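Local structure of enoyl-[acyl-carrier-protein] reductase [FMN] (Thermotoga maritima, 5GVJ) at residues S202-H205 with P206-E210. The protein probably reduces the double bond of enoyl-acyl-carrier-protein substrates with NADH in fatty acid synthesis, using FMN as its cofactor. The protein carries 1 engineered substitution. Numbering follows the deposited sequence.
Sequences SDVH and PVYKE
The imidazole of His-205 closes the start of helix 206-214: its ND1 accepts the backbone N-H of Val-207 at 3.0 Å in a nearly straight bond (169°). With CG anti to the backbone N (chi1 -168°), the ring swings forward beside the first turn, and the donor nitrogen lies close to the ring plane. That bond requires ND1 to be without a proton. Pro-206 lies over one face of the same ring, its CD 3.6 Å from the centroid of the His-205 ring in a CH-pi contact, while Val-207 CG2 runs alongside and reaches CE1. Bonded at ND1 and covered by CD, the ring is restrained in its rotation, although His-205 and Pro-206 sit toward the solvent side.

The arrangement is an N-cap, here made by a histidine followed by proline at the first helical position, where no N-H needs a partner. The carbonyl of His-205 begins the helical bonding, accepting a weak bond from Lys-209 N at 3.3 Å.

The inward side is the buried one, formed by Val-204 and Tyr-208. Val-204 CG2 rests against both Lys-209 CG, at 3.6 Å, and Tyr-208 CB, and Val-197 and Val-265 add to this apolar layer. The Tyr-208 ring continues inward to meet Phe-275; the Tyr-208 side chain lies about 7 Å from that of Thr-194, which binds FMN in another structure of this protein, though no FMN is bound here.

Beyond its CG, Lys-209 stretches fully extended back along the loop, bringing NZ within 2.7 Å of Ser-202 O, tilted 29° from the carbonyl plane. Ser-199 O takes a second bond from this ammonium, and a water 3.0 Å from Lys-209 NZ bridges to Val-204 O.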
ATOM      1  N   SER A 202     -23.885   4.639  10.114  1.00 13.54           N
ATOM      2  CA  SER A 202     -23.887   3.325   9.487  1.00 15.19           C
ATOM      3  C   SER A 202     -24.857   2.408  10.212  1.00 14.31           C
ATOM      4  O   SER A 202     -24.951   2.445  11.439  1.00 16.84           O
ATOM      5  CB  SER A 202     -22.480   2.724   9.503  1.00 15.43           C
ATOM      6  OG  SER A 202     -22.521   1.311   9.368  1.00 16.24           O
ATOM      7  N   ASP A 203     -25.596   1.598   9.452  1.00 15.08           N
ATOM      8  CA  ASP A 203     -26.595   0.705  10.023  1.00 20.77           C
ATOM      9  C   ASP A 203     -26.128  -0.746  10.095  1.00 20.99           C
ATOM     10  O   ASP A 203     -26.949  -1.647  10.287  1.00 16.06           O
ATOM     11  CB  ASP A 203     -27.916   0.806   9.257  1.00 16.94           C
ATOM     12  CG  ASP A 203     -28.773   1.965   9.738  1.00 20.23           C
ATOM     13  OD1 ASP A 203     -28.455   2.538  10.797  1.00 23.05           O
ATOM     14  OD2 ASP A 203     -29.782   2.291   9.075  1.00 20.67           O
ATOM     15  N   VAL A 204     -24.823  -0.994   9.990  1.00 14.35           N
ATOM     16  CA  VAL A 204     -24.326  -2.332  10.261  1.00 20.13           C
ATOM     17  C   VAL A 204     -24.519  -2.642  11.745  1.00 18.46           C
ATOM     18  O   VAL A 204     -24.594  -1.740  12.588  1.00 16.27           O
ATOM     19  CB  VAL A 204     -22.850  -2.466   9.830  1.00 20.09           C
ATOM     20  CG1 VAL A 204     -22.671  -1.942   8.417  1.00 19.48           C
ATOM     21  CG2 VAL A 204     -21.936  -1.706  10.772  1.00 18.31           C
ATOM     22  N   HIS A 205     -24.616  -3.926  12.060  1.00 18.72           N
ATOM     23  CA  HIS A 205     -24.885  -4.365  13.428  1.00 19.35           C
ATOM     24  C   HIS A 205     -23.831  -3.807  14.386  1.00 23.62           C
ATOM     25  O   HIS A 205     -22.654  -3.703  14.018  1.00 22.32           O
ATOM     26  CB  HIS A 205     -24.891  -5.896  13.476  1.00 23.03           C
ATOM     27  CG  HIS A 205     -25.432  -6.474  14.749  1.00 26.98           C
ATOM     28  ND1 HIS A 205     -24.681  -6.578  15.898  1.00 25.47           N
ATOM     29  CD2 HIS A 205     -26.641  -7.012  15.041  1.00 27.76           C
ATOM     30  CE1 HIS A 205     -25.405  -7.140  16.849  1.00 29.56           C
ATOM     31  NE2 HIS A 205     -26.600  -7.415  16.354  1.00 27.82           N
ATOM     32  N   PRO A 206     -24.214  -3.426  15.614  1.00 23.16           N
ATOM     33  CA  PRO A 206     -23.219  -2.896  16.566  1.00 21.59           C
ATOM     34  C   PRO A 206     -21.987  -3.772  16.731  1.00 23.92           C
ATOM     35  O   PRO A 206     -20.888  -3.245  16.950  1.00 23.86           O
ATOM     36  CB  PRO A 206     -24.016  -2.792  17.875  1.00 23.14           C
ATOM     37  CG  PRO A 206     -25.427  -2.557  17.430  1.00 27.35           C
ATOM     38  CD  PRO A 206     -25.584  -3.388  16.168  1.00 23.35           C
ATOM     39  N   VAL A 207     -22.130  -5.092  16.615  1.00 25.38           N
ATOM     40  CA  VAL A 207     -20.982  -5.988  16.761  1.00 25.43           C
ATOM     41  C   VAL A 207     -19.995  -5.774  15.621  1.00 23.88           C
ATOM     42  O   VAL A 207     -18.769  -5.839  15.812  1.00 21.37           O
ATOM     43  CB  VAL A 207     -21.463  -7.449  16.818  1.00 25.61           C
ATOM     44  CG1 VAL A 207     -20.307  -8.390  16.599  1.00 29.15           C
ATOM     45  CG2 VAL A 207     -22.140  -7.726  18.155  1.00 30.46           C
ATOM     46  N   TYR A 208     -20.517  -5.558  14.412  1.00 19.90           N
ATOM     47  CA  TYR A 208     -19.666  -5.245  13.269  1.00 19.89           C
ATOM     48  C   TYR A 208     -18.809  -4.024  13.569  1.00 19.97           C
ATOM     49  O   TYR A 208     -17.591  -4.038  13.359  1.00 20.33           O
ATOM     50  CB  TYR A 208     -20.539  -5.012  12.037  1.00 20.45           C
ATOM     51  CG  TYR A 208     -19.901  -5.317  10.705  1.00 21.29           C
ATOM     52  CD1 TYR A 208     -18.872  -4.526  10.200  1.00 25.22           C
ATOM     53  CD2 TYR A 208     -20.351  -6.377   9.931  1.00 22.37           C
ATOM     54  CE1 TYR A 208     -18.294  -4.803   8.960  1.00 24.15           C
ATOM     55  CE2 TYR A 208     -19.784  -6.659   8.696  1.00 27.81           C
ATOM     56  CZ  TYR A 208     -18.757  -5.869   8.216  1.00 23.58           C
ATOM     57  OH  TYR A 208     -18.200  -6.150   6.988  1.00 25.06           O
ATOM     58  N   LYS A 209     -19.431  -2.968  14.101  1.00 18.56           N
ATOM     59  CA  LYS A 209     -18.690  -1.757  14.445  1.00 20.46           C
ATOM     60  C   LYS A 209     -17.649  -2.034  15.526  1.00 23.38           C
ATOM     61  O   LYS A 209     -16.500  -1.578  15.434  1.00 22.02           O
ATOM     62  CB  LYS A 209     -19.662  -0.665  14.895  1.00 19.55           C
ATOM     63  CG  LYS A 209     -20.605  -0.196  13.775  1.00 22.00           C
ATOM     64  CD  LYS A 209     -21.529   0.917  14.248  1.00 18.48           C
ATOM     65  CE  LYS A 209     -22.586   1.274  13.193  1.00 16.68           C
ATOM     66  NZ  LYS A 209     -23.443   2.375  13.692  1.00 19.33           N
ATOM     67  N   GLU A 210     -18.029  -2.795  16.554  1.00 20.41           N
ATOM     68  CA  GLU A 210     -17.103  -3.079  17.645  1.00 20.96           C
ATOM     69  C   GLU A 210     -15.903  -3.878  17.152  1.00 21.18           C
ATOM     70  O   GLU A 210     -14.779  -3.676  17.623  1.00 21.22           O
ATOM     71  CB  GLU A 210     -17.824  -3.838  18.766  1.00 29.67           C
ATOM     72  CG  GLU A 210     -18.917  -3.038  19.484  1.00 36.41           C
ATOM     73  CD  GLU A 210     -19.902  -3.920  20.266  1.00 48.59           C
ATOM     74  OE1 GLU A 210     -20.928  -3.383  20.758  1.00 53.81           O
ATOM     75  OE2 GLU A 210     -19.652  -5.146  20.381  1.00 47.27           O
TER
HETATM   76  O   HOH W   1     -25.229   0.420  14.994  1.00 30.46           O